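Local coordinates for protein alpha-1,3-glucanase (Bacillus circulans, PDB 5ZRU) that hydrolyses alpha-1,3-glucan as a family GH87 glycoside hydrolase, this chain being the catalytic portion of a longer enzyme that probably also binds carbohydrate through other domains, at residues W253-Q258 with S280-N285; V187-F192 with L220-G225; W315-E320 with I346-A351. One frame throughout, in Å; residues are numbered along the deposited sequence.

Contact 1. Residues W253-Q258 with S280-N285. With CA (calcium ion), chain L; PE5 (3,6,9,12,15,18,21,24-octaoxahexacosan-1-ol), chain C.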
loop_
_atom_site.group_PDB
_atom_site.type_symbol
_atom_site.label_atom_id
_atom_site.label_comp_id
_atom_site.label_asym_id
_atom_site.label_seq_id
_atom_site.Cartn_x
_atom_site.Cartn_y
_atom_site.Cartn_z
ATOM N N TRP A 253 -7.808 -1.194 16.752
ATOM C CA TRP A 253 -8.115 -2.531 17.241
ATOM C C TRP A 253 -9.495 -2.627 17.886
ATOM O O TRP A 253 -9.857 -3.703 18.371
ATOM C CB TRP A 253 -7.038 -2.986 18.248
ATOM C CG TRP A 253 -5.735 -3.372 17.563
ATOM C CD1 TRP A 253 -4.610 -2.602 17.431
ATOM C CD2 TRP A 253 -5.455 -4.612 16.896
ATOM N NE1 TRP A 253 -3.643 -3.295 16.729
ATOM C CE2 TRP A 253 -4.139 -4.528 16.388
ATOM C CE3 TRP A 253 -6.192 -5.785 16.675
ATOM C CZ2 TRP A 253 -3.538 -5.578 15.680
ATOM C CZ3 TRP A 253 -5.586 -6.841 15.968
ATOM C CH2 TRP A 253 -4.276 -6.721 15.481
ATOM N N HIS A 254 -10.253 -1.532 17.932
ATOM C CA HIS A 254 -11.511 -1.515 18.673
ATOM C C HIS A 254 -12.702 -1.068 17.846
ATOM O O HIS A 254 -13.795 -1.615 18.020
ATOM C CB HIS A 254 -11.373 -0.612 19.915
ATOM C CG HIS A 254 -10.358 -1.109 20.896
ATOM N ND1 HIS A 254 -10.617 -2.135 21.777
ATOM C CD2 HIS A 254 -9.076 -0.735 21.120
ATOM C CE1 HIS A 254 -9.540 -2.370 22.507
ATOM N NE2 HIS A 254 -8.593 -1.531 22.131
ATOM N N THR A 255 -12.526 -0.095 16.951
ATOM C CA THR A 255 -13.623 0.479 16.183
ATOM C C THR A 255 -13.480 0.064 14.723
ATOM O O THR A 255 -12.504 0.449 14.069
ATOM C CB THR A 255 -13.629 2.005 16.299
ATOM O OG1 THR A 255 -13.889 2.386 17.659
ATOM C CG2 THR A 255 -14.699 2.600 15.394
ATOM N N ASN A 256 -14.456 -0.706 14.217
ATOM C CA ASN A 256 -14.479 -1.195 12.837
ATOM C C ASN A 256 -15.648 -0.560 12.096
ATOM O O ASN A 256 -16.803 -0.692 12.520
ATOM C CB ASN A 256 -14.627 -2.720 12.772
ATOM C CG ASN A 256 -13.399 -3.464 13.272
ATOM O OD1 ASN A 256 -12.424 -2.859 13.693
ATOM N ND2 ASN A 256 -13.456 -4.794 13.234
ATOM N N ILE A 257 -15.358 0.098 10.980
ATOM C CA ILE A 257 -16.392 0.541 10.055
ATOM C C ILE A 257 -16.415 -0.449 8.899
ATOM O O ILE A 257 -15.430 -0.581 8.158
ATOM C CB ILE A 257 -16.155 1.974 9.554
ATOM C CG1 ILE A 257 -16.287 2.988 10.699
ATOM C CG2 ILE A 257 -17.167 2.310 8.459
ATOM C CD1 ILE A 257 -16.031 4.444 10.253
ATOM N N GLN A 258 -17.532 -1.148 8.743
ATOM C CA GLN A 258 -17.674 -2.175 7.718
ATOM C C GLN A 258 -18.665 -1.683 6.674
ATOM O O GLN A 258 -19.866 -1.596 6.951
ATOM C CB GLN A 258 -18.151 -3.495 8.318
ATOM C CG GLN A 258 -18.391 -4.558 7.247
ATOM C CD GLN A 258 -17.102 -4.988 6.584
ATOM O OE1 GLN A 258 -16.205 -5.515 7.247
ATOM N NE2 GLN A 258 -16.989 -4.747 5.272
ATOM N N SER A 280 -9.352 9.843 12.890
ATOM C CA SER A 280 -8.331 8.981 13.472
ATOM C C SER A 280 -8.940 7.786 14.183
ATOM O O SER A 280 -10.111 7.793 14.572
ATOM C CB SER A 280 -7.441 9.747 14.462
ATOM O OG SER A 280 -8.176 10.181 15.599
ATOM N N HIS A 281 -8.092 6.758 14.344
ATOM C CA HIS A 281 -8.275 5.682 15.325
ATOM C C HIS A 281 -9.451 4.779 14.967
ATOM O O HIS A 281 -10.266 4.408 15.816
ATOM C CB HIS A 281 -8.394 6.250 16.739
ATOM C CG HIS A 281 -7.074 6.698 17.278
ATOM N ND1 HIS A 281 -6.012 5.833 17.433
ATOM C CD2 HIS A 281 -6.620 7.922 17.631
ATOM C CE1 HIS A 281 -4.967 6.501 17.888
ATOM N NE2 HIS A 281 -5.311 7.769 18.018
ATOM N N ILE A 282 -9.500 4.396 13.691
ATOM C CA ILE A 282 -10.589 3.606 13.134
ATOM C C ILE A 282 -9.994 2.607 12.161
ATOM O O ILE A 282 -9.052 2.933 11.428
ATOM C CB ILE A 282 -11.615 4.524 12.435
ATOM C CG1 ILE A 282 -12.425 5.290 13.485
ATOM C CG2 ILE A 282 -12.534 3.750 11.497
ATOM C CD1 ILE A 282 -13.032 6.556 12.969
ATOM N N TYR A 283 -10.519 1.383 12.177
ATOM C CA TYR A 283 -10.309 0.416 11.106
ATOM C C TYR A 283 -11.495 0.467 10.145
ATOM O O TYR A 283 -12.646 0.542 10.581
ATOM C CB TYR A 283 -10.150 -0.999 11.674
ATOM C CG TYR A 283 -10.228 -2.073 10.622
ATOM C CD1 TYR A 283 -9.113 -2.415 9.862
ATOM C CD2 TYR A 283 -11.423 -2.752 10.382
ATOM C CE1 TYR A 283 -9.183 -3.398 8.883
ATOM C CE2 TYR A 283 -11.500 -3.736 9.396
ATOM C CZ TYR A 283 -10.380 -4.056 8.661
ATOM O OH TYR A 283 -10.454 -5.038 7.690
ATOM N N MET A 284 -11.223 0.418 8.832
ATOM C CA MET A 284 -12.293 0.417 7.835
ATOM C C MET A 284 -12.074 -0.705 6.831
ATOM O O MET A 284 -10.944 -0.965 6.414
ATOM C CB MET A 284 -12.376 1.745 7.054
ATOM C CG MET A 284 -12.552 2.982 7.912
ATOM S SD MET A 284 -13.454 4.262 7.000
ATOM C CE MET A 284 -12.556 4.284 5.440
ATOM N N ASN A 285 -13.172 -1.328 6.415
ATOM C CA ASN A 285 -13.163 -2.403 5.442
ATOM C C ASN A 285 -14.303 -2.177 4.460
ATOM O O ASN A 285 -15.319 -1.565 4.800
ATOM C CB ASN A 285 -13.317 -3.756 6.143
ATOM C CG ASN A 285 -13.162 -4.926 5.200
ATOM O OD1 ASN A 285 -12.375 -4.878 4.267
ATOM N ND2 ASN A 285 -13.930 -5.984 5.437
HETATM CA CA CA L . -4.226 9.388 18.987
HETATM C C48 PE5 C . -19.340 -7.711 4.503
HETATM C C50 PE5 C . -18.182 -8.031 3.551
HETATM O O1 PE5 C . -18.195 -9.394 3.218
HETATM C C1 PE5 C . -17.218 -9.785 2.292
HETATM C C2 PE5 C . -17.184 -11.309 2.149
HETATM O O2 PE5 C . -16.781 -11.888 3.358
HETATM C C3 PE5 C . -16.847 -13.285 3.416
HETATM C C4 PE5 C . -16.442 -13.763 4.816
HETATM O O3 PE5 C . -15.161 -13.286 5.133
HETATM C C5 PE5 C . -14.617 -13.714 6.352
HETATM C C6 PE5 C . -14.042 -12.524 7.135
HETATM O O4 PE5 C . -12.703 -12.267 6.799
HETATM C C7 PE5 C . -12.344 -10.913 6.692
HETATM C C8 PE5 C . -12.742 -10.150 7.958
HETATM O O5 PE5 C . -12.713 -8.782 7.702
HETATM C C9 PE5 C . -13.308 -7.984 8.689
HETATM C C10 PE5 C . -12.208 -7.295 9.486
HETATM O O6 PE5 C . -12.385 -7.564 10.844
HETATM C C11 PE5 C . -11.238 -7.402 11.626
HETATM C C12 PE5 C . -11.459 -7.994 13.011
HETATM O O7 PE5 C . -11.341 -6.946 13.922
HETATM C C13 PE5 C . -10.676 -7.264 15.110
HETATM C C14 PE5 C . -11.161 -6.310 16.198
HETATM O O8 PE5 C . -12.520 -6.057 15.983
HETATM C C15 PE5 C . -13.120 -5.137 16.859
HETATM C C16 PE5 C . -14.216 -5.845 17.668
HETATM O O52 PE5 C . -15.489 -5.461 17.226
HETATM O O HOH W 1 -2.329 10.057 18.061
HETATM O O HOH W 2 -5.614 11.303 18.761
#
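Ile-257 lies alongside Met-284, both side chains pointing the same way, and CB of Ile-257 rests 4.1 Å from CG of Met-284. The CG1 branch of Ile-257 stands anti to the carbonyl carbon (chi1 -66°), which carries CD1 to 3.8 Å from CG2 of Ile-282. A branched aliphatic chain suits this face, where Ile-222 and Leu-229 add further apolar contacts. The backbones run parallel. Ile-257 grips its neighbour at both ends: its N donates to Tyr-283 O at 2.8 Å and its O accepts from Asn-285 N at 2.9 Å, while Tyr-283 N reaches Thr-255 O. These are adjacent coils of a parallel beta-helix of the pectate lyase-like kind, with isoleucine and methionine turned inward and Asn-256, Tyr-283, Gln-258 and Asn-285 on the outer face. There Tyr-283 crosses Asn-256, amide and ring planes 58° apart, and OD1 of Asn-256 comes 3.5 Å from ring atom CD2 of Tyr-283. The amide turns its ND2 to a bound polyethylene glycol, 3.1 Å from ether oxygen O7, and the tyrosine OH bonds to Glu-317. Gln-258, bent at chi2, brings OE1 within 2.9 Å of Asn-285 ND2; the donor lies in the carbonyl plane, on a lone pair, although the two amide planes are nearly perpendicular. An alanine here removes OE1, and Asn-285 ND2, left with its other partner Tyr-114, is likely to be freer to turn. His-318 bonds to Asn-285 OD1.

Contact 2. Residues V187-F192 with L220-G225; sequences VSVTDF and LYIPAG. With SO4 (sulfate ion), chain E.
Val-187 and Ser-188 pair in parallel with Leu-220 and Tyr-221, the touching parts of the two backbones diverging by 39°. Tyr-221 N donates to Val-187 O at 2.8 Å with an almost straight bond (177°), and Tyr-221 O then accepts from Val-189 N at 3.1 Å. Beyond that, residues 189-191 wind into a 3-10 turn, while Pro-223, which has no N-H to give, follows the other strand. Ser-188 organises the turn: its OG accepts from Thr-190 N at 3.2 Å, forming an ST turn, and donates to a sulfate, 2.7 Å from O2. A small hydroxyl residue can serve both partners from one spot. The same sulfate oxygen lies at the edge of the Tyr-221 ring, in its plane, and Arg-182 also binds the ion, which probably comes from the crystallisation liquor. Ser-188 N is held by OD2 of Asp-191, which is met from above the carboxylate plane and is salt-bridged to Arg-182 as well. Apolar packing centres on Val-189. Its CG1, anti to the carbonyl carbon (chi1 -67°), meets Leu-220 CD1 at 3.8 Å and also faces Ile-222, whereas CG2 of Val-189, between backbone N and carbonyl carbon, lies 3.7 Å from Pro-223 CD. Thr-190 also touches the proline, its methyl CG2 pointing at CG of the Pro-223 ring, 3.6 Å away. The paired strands are connected through helix 203-216, whose residues Phe-206, Ala-209 and Ala-213 pack on Val-189, Leu-220 and Val-187 respectively. On its other edge strand 220-222 bonds to strand 245-249, consistent with the pair lying at the start of the parallel beta-helix, and Phe-227 of strand 225-229 packs against both Val-189 and Ile-222.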
loop_
_atom_site.group_PDB
_atom_site.type_symbol
_atom_site.label_atom_id
_atom_site.label_comp_id
_atom_site.label_asym_id
_atom_site.label_seq_id
_atom_site.Cartn_x
_atom_site.Cartn_y
_atom_site.Cartn_z
ATOM N N VAL A 187 -20.051 14.242 20.764
ATOM C CA VAL A 187 -21.248 13.500 20.398
ATOM C C VAL A 187 -20.773 12.150 19.900
ATOM O O VAL A 187 -19.696 12.038 19.312
ATOM C CB VAL A 187 -22.112 14.204 19.331
ATOM C CG1 VAL A 187 -22.601 15.569 19.829
ATOM C CG2 VAL A 187 -21.350 14.358 18.034
ATOM N N SER A 188 -21.561 11.118 20.165
ATOM C CA SER A 188 -21.237 9.765 19.734
ATOM C C SER A 188 -22.273 9.294 18.727
ATOM O O SER A 188 -23.439 9.692 18.787
ATOM C CB SER A 188 -21.190 8.796 20.920
ATOM O OG SER A 188 -21.077 7.443 20.485
ATOM N N VAL A 189 -21.844 8.443 17.792
ATOM C CA VAL A 189 -22.805 7.886 16.844
ATOM C C VAL A 189 -23.885 7.094 17.568
ATOM O O VAL A 189 -25.018 6.992 17.082
ATOM C CB VAL A 189 -22.094 7.014 15.793
ATOM C CG1 VAL A 189 -21.196 7.881 14.902
ATOM C CG2 VAL A 189 -21.311 5.890 16.478
ATOM N N THR A 190 -23.571 6.526 18.733
ATOM C CA THR A 190 -24.594 5.781 19.459
ATOM C C THR A 190 -25.619 6.702 20.115
ATOM O O THR A 190 -26.711 6.236 20.464
ATOM C CB THR A 190 -23.958 4.863 20.507
ATOM O OG1 THR A 190 -23.209 5.642 21.448
ATOM C CG2 THR A 190 -23.030 3.849 19.845
ATOM N N ASP A 191 -25.302 7.991 20.283
ATOM C CA ASP A 191 -26.310 8.947 20.730
ATOM C C ASP A 191 -27.460 9.056 19.744
ATOM O O ASP A 191 -28.561 9.464 20.129
ATOM C CB ASP A 191 -25.718 10.350 20.911
ATOM C CG ASP A 191 -24.655 10.419 21.984
ATOM O OD1 ASP A 191 -24.571 9.500 22.820
ATOM O OD2 ASP A 191 -23.903 11.422 21.990
ATOM N N PHE A 192 -27.220 8.722 18.477
ATOM C CA PHE A 192 -28.189 8.919 17.410
ATOM C C PHE A 192 -28.696 7.602 16.840
ATOM O O PHE A 192 -29.272 7.574 15.747
ATOM C CB PHE A 192 -27.578 9.812 16.328
ATOM C CG PHE A 192 -27.331 11.207 16.811
ATOM C CD1 PHE A 192 -28.321 12.172 16.707
ATOM C CD2 PHE A 192 -26.150 11.535 17.453
ATOM C CE1 PHE A 192 -28.120 13.448 17.189
ATOM C CE2 PHE A 192 -25.948 12.815 17.943
ATOM C CZ PHE A 192 -26.932 13.762 17.813
ATOM N N LEU A 220 -16.884 14.226 16.991
ATOM C CA LEU A 220 -17.701 13.047 16.709
ATOM C C LEU A 220 -16.909 11.808 17.111
ATOM O O LEU A 220 -15.883 11.495 16.504
ATOM C CB LEU A 220 -18.102 12.982 15.232
ATOM C CG LEU A 220 -18.851 11.715 14.789
ATOM C CD1 LEU A 220 -20.027 11.437 15.706
ATOM C CD2 LEU A 220 -19.318 11.830 13.326
ATOM N N TYR A 221 -17.396 11.096 18.121
ATOM C CA TYR A 221 -16.765 9.885 18.627
ATOM C C TYR A 221 -17.487 8.654 18.094
ATOM O O TYR A 221 -18.720 8.616 18.043
ATOM C CB TYR A 221 -16.794 9.889 20.161
ATOM C CG TYR A 221 -16.190 8.672 20.849
ATOM C CD1 TYR A 221 -14.826 8.416 20.777
ATOM C CD2 TYR A 221 -16.983 7.819 21.620
ATOM C CE1 TYR A 221 -14.270 7.327 21.432
ATOM C CE2 TYR A 221 -16.432 6.725 22.284
ATOM C CZ TYR A 221 -15.071 6.494 22.182
ATOM O OH TYR A 221 -14.511 5.440 22.833
ATOM N N ILE A 222 -16.715 7.652 17.687
ATOM C CA ILE A 222 -17.250 6.349 17.317
ATOM C C ILE A 222 -16.718 5.343 18.334
ATOM O O ILE A 222 -15.507 5.082 18.362
ATOM C CB ILE A 222 -16.860 5.949 15.887
ATOM C CG1 ILE A 222 -17.291 7.029 14.896
ATOM C CG2 ILE A 222 -17.525 4.612 15.505
ATOM C CD1 ILE A 222 -16.712 6.838 13.502
ATOM N N PRO A 223 -17.567 4.776 19.202
ATOM C CA PRO A 223 -17.052 3.906 20.271
ATOM C C PRO A 223 -16.562 2.573 19.741
ATOM O O PRO A 223 -16.645 2.307 18.537
ATOM C CB PRO A 223 -18.264 3.722 21.193
ATOM C CG PRO A 223 -19.422 3.876 20.288
ATOM C CD PRO A 223 -19.023 4.954 19.296
ATOM N N ALA A 224 -16.051 1.733 20.638
ATOM C CA ALA A 224 -15.597 0.404 20.245
ATOM C C ALA A 224 -16.748 -0.411 19.670
ATOM O O ALA A 224 -17.893 -0.311 20.119
ATOM C CB ALA A 224 -14.999 -0.332 21.445
ATOM N N GLY A 225 -16.431 -1.238 18.683
ATOM C CA GLY A 225 -17.396 -2.129 18.075
ATOM C C GLY A 225 -17.378 -2.020 16.565
ATOM O O GLY A 225 -16.697 -1.185 15.973
HETATM S S SO4 E . -20.250 6.013 24.073
HETATM O O1 SO4 E . -18.985 5.557 24.669
HETATM O O2 SO4 E . -19.990 6.686 22.803
HETATM O O3 SO4 E . -20.904 6.944 24.990
HETATM O O4 SO4 E . -21.115 4.850 23.833
#

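Contact 3. Residues W315-E320 with I346-A351; sequences WVEHFE and IRNNLA
The His-318 imidazole lies beside Asn-348, ring and amide planes 29° apart, with its CD2 3.7 Å from Asn-348 CB. Successive coils of the parallel beta-helix meet here, where parallel strands 310-317 and 345-347 give way to a turn. One face of the His-318 ring carries CG of Glu-317, 3.6 Å above the plane and offset toward the rim, and the ring also stacks with that of Tyr-114. The Phe-319 ring receives Asn-349 OD1 at its edge, near the ring plane. Trp-315 and the guanidinium of Arg-347 meet less regularly: NH1 sits 3.9 Å from Trp-315 CZ2, the planes being 74° apart, while the charge of Arg-347 is paired with Glu-139 and its NE bonds to Ser-369. Within the strands Arg-347 N donates to Val-316 O at 3.1 Å, and Val-316 and Ile-346 lie side by side, CG2 to CG2 at 4.1 Å, on the face that Met-284 also touches. At the turn asparagine side chains join the backbone bonds. Asn-348, whose positive phi is a conformation that asparagine tolerates well, donates ND2 to Glu-317 OE1 at 2.9 Å, the oxygen being met nearly along its C-O axis; OD1 of the same amide bonds to Asn-372. The glutamate reaches it because CG stands between backbone N and carbonyl carbon (chi1 55°) and the chain beyond is extended; its OE2 is held by Tyr-283. Asn-349 passes the bonding along the stack, ND2 going to Asn-373 one coil on, somewhat like the asparagine stacks of pectate lyases. The Phe-319 backbone is bonded on both sides: its N gives to Asn-349 OD1, in the carbonyl plane and on a lone pair, and its O accepts from Leu-350 N at 2.9 Å.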
loop_
_atom_site.group_PDB
_atom_site.type_symbol
_atom_site.label_atom_id
_atom_site.label_comp_id
_atom_site.label_asym_id
_atom_site.label_seq_id
_atom_site.Cartn_x
_atom_site.Cartn_y
_atom_site.Cartn_z
ATOM N N TRP A 315 -6.582 2.267 9.809
ATOM C CA TRP A 315 -6.257 0.969 9.227
ATOM C C TRP A 315 -7.335 0.718 8.180
ATOM O O TRP A 315 -8.507 0.553 8.533
ATOM C CB TRP A 315 -6.251 -0.110 10.312
ATOM C CG TRP A 315 -5.671 -1.443 9.926
ATOM C CD1 TRP A 315 -5.354 -1.880 8.669
ATOM C CD2 TRP A 315 -5.340 -2.513 10.821
ATOM N NE1 TRP A 315 -4.834 -3.157 8.731
ATOM C CE2 TRP A 315 -4.816 -3.563 10.044
ATOM C CE3 TRP A 315 -5.436 -2.683 12.212
ATOM C CZ2 TRP A 315 -4.391 -4.774 10.608
ATOM C CZ3 TRP A 315 -5.002 -3.883 12.774
ATOM C CH2 TRP A 315 -4.482 -4.908 11.972
ATOM N N VAL A 316 -6.973 0.757 6.895
ATOM C CA VAL A 316 -7.965 0.654 5.824
ATOM C C VAL A 316 -7.495 -0.360 4.792
ATOM O O VAL A 316 -6.311 -0.404 4.434
ATOM C CB VAL A 316 -8.265 2.016 5.155
ATOM C CG1 VAL A 316 -8.853 2.977 6.181
ATOM C CG2 VAL A 316 -7.013 2.599 4.489
ATOM N N GLU A 317 -8.424 -1.198 4.330
ATOM C CA GLU A 317 -8.065 -2.216 3.358
ATOM C C GLU A 317 -9.259 -2.567 2.483
ATOM O O GLU A 317 -10.416 -2.347 2.848
ATOM C CB GLU A 317 -7.508 -3.483 4.037
ATOM C CG GLU A 317 -8.373 -4.125 5.092
ATOM C CD GLU A 317 -7.669 -5.297 5.804
ATOM O OE1 GLU A 317 -6.537 -5.660 5.418
ATOM O OE2 GLU A 317 -8.260 -5.849 6.757
ATOM N N HIS A 318 -8.944 -3.134 1.315
ATOM C CA HIS A 318 -9.910 -3.684 0.368
ATOM C C HIS A 318 -10.730 -2.616 -0.341
ATOM O O HIS A 318 -11.788 -2.915 -0.910
ATOM C CB HIS A 318 -10.832 -4.706 1.047
ATOM C CG HIS A 318 -10.088 -5.776 1.775
ATOM N ND1 HIS A 318 -10.505 -6.284 2.986
ATOM C CD2 HIS A 318 -8.945 -6.430 1.463
ATOM C CE1 HIS A 318 -9.647 -7.205 3.392
ATOM N NE2 HIS A 318 -8.694 -7.315 2.483
ATOM N N PHE A 319 -10.261 -1.375 -0.355
ATOM C CA PHE A 319 -10.947 -0.342 -1.121
ATOM C C PHE A 319 -10.346 -0.245 -2.516
ATOM O O PHE A 319 -9.351 -0.894 -2.835
ATOM C CB PHE A 319 -10.879 0.998 -0.381
ATOM C CG PHE A 319 -11.697 1.011 0.883
ATOM C CD1 PHE A 319 -13.048 1.335 0.842
ATOM C CD2 PHE A 319 -11.134 0.642 2.093
ATOM C CE1 PHE A 319 -13.822 1.317 2.000
ATOM C CE2 PHE A 319 -11.888 0.627 3.259
ATOM C CZ PHE A 319 -13.244 0.957 3.213
ATOM N N GLU A 320 -10.974 0.571 -3.363
ATOM C CA GLU A 320 -10.423 0.823 -4.689
ATOM C C GLU A 320 -9.024 1.404 -4.578
ATOM O O GLU A 320 -8.083 0.930 -5.221
ATOM C CB GLU A 320 -11.341 1.777 -5.453
ATOM C CG GLU A 320 -10.800 2.227 -6.797
ATOM C CD GLU A 320 -11.654 3.315 -7.413
ATOM O OE1 GLU A 320 -12.495 3.891 -6.688
ATOM O OE2 GLU A 320 -11.484 3.595 -8.616
ATOM N N ILE A 346 -2.318 0.959 5.345
ATOM C CA ILE A 346 -3.095 1.143 4.128
ATOM C C ILE A 346 -2.720 -0.034 3.246
ATOM O O ILE A 346 -1.627 -0.061 2.668
ATOM C CB ILE A 346 -2.801 2.489 3.458
ATOM C CG1 ILE A 346 -3.040 3.633 4.457
ATOM C CG2 ILE A 346 -3.658 2.656 2.197
ATOM C CD1 ILE A 346 -2.352 4.971 4.085
ATOM N N ARG A 347 -3.587 -1.046 3.192
ATOM C CA ARG A 347 -3.155 -2.358 2.721
ATOM C C ARG A 347 -4.236 -3.027 1.894
ATOM O O ARG A 347 -5.427 -2.763 2.068
ATOM C CB ARG A 347 -2.791 -3.285 3.892
ATOM C CG ARG A 347 -1.745 -2.712 4.863
ATOM C CD ARG A 347 -1.402 -3.759 5.929
ATOM N NE ARG A 347 -0.376 -3.299 6.870
ATOM C CZ ARG A 347 -0.238 -3.785 8.098
ATOM N NH1 ARG A 347 -1.070 -4.742 8.515
ATOM N NH2 ARG A 347 0.720 -3.322 8.914
ATOM N N ASN A 348 -3.808 -3.901 0.981
ATOM C CA ASN A 348 -4.733 -4.803 0.288
ATOM C C ASN A 348 -5.832 -4.044 -0.448
ATOM O O ASN A 348 -6.986 -4.474 -0.484
ATOM C CB ASN A 348 -5.348 -5.802 1.274
ATOM C CG ASN A 348 -4.324 -6.435 2.158
ATOM O OD1 ASN A 348 -3.357 -7.027 1.676
ATOM N ND2 ASN A 348 -4.514 -6.307 3.472
ATOM N N ASN A 349 -5.486 -2.912 -1.048
ATOM C CA ASN A 349 -6.424 -2.206 -1.903
ATOM C C ASN A 349 -6.190 -2.600 -3.360
ATOM O O ASN A 349 -5.099 -3.053 -3.742
ATOM C CB ASN A 349 -6.295 -0.692 -1.716
ATOM C CG ASN A 349 -6.510 -0.271 -0.274
ATOM O OD1 ASN A 349 -7.648 -0.240 0.211
ATOM N ND2 ASN A 349 -5.411 0.041 0.434
ATOM N N LEU A 350 -7.251 -2.452 -4.164
ATOM C CA LEU A 350 -7.241 -2.916 -5.552
ATOM C C LEU A 350 -6.402 -2.028 -6.464
ATOM O O LEU A 350 -6.047 -2.455 -7.568
ATOM C CB LEU A 350 -8.678 -2.996 -6.083
ATOM C CG LEU A 350 -9.511 -4.107 -5.438
ATOM C CD1 LEU A 350 -10.993 -3.808 -5.507
ATOM C CD2 LEU A 350 -9.208 -5.468 -6.102
ATOM N N ALA A 351 -6.074 -0.813 -6.025
ATOM C CA ALA A 351 -5.231 0.105 -6.789
ATOM C C ALA A 351 -4.342 0.893 -5.826
ATOM O O ALA A 351 -3.807 0.303 -4.888
ATOM C CB ALA A 351 -6.087 1.040 -7.654
#

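How the contacts relate
Along the chain the order is contact 2, contact 1, contact 3, each closing before the next opens, and they follow the same beta-helix, apparently from near its beginning toward the middle of the chain. Contacts 1 and 2 have centres about 12 Å apart and join directly, Gly-225 exchanging probable backbone hydrogen bonds with His-254 and Asn-256. Contacts 1 and 3, about 13 Å apart between centres, lie on neighbouring strands 277-285 and 310-317. Contacts 2 and 3 do not touch, their nearest atoms being about 11 Å apart, so contact 1 bridges them. Continuous hydrogen bonding and packing therefore run from the helix-connected first strands to coils near the centre of the catalytic chain.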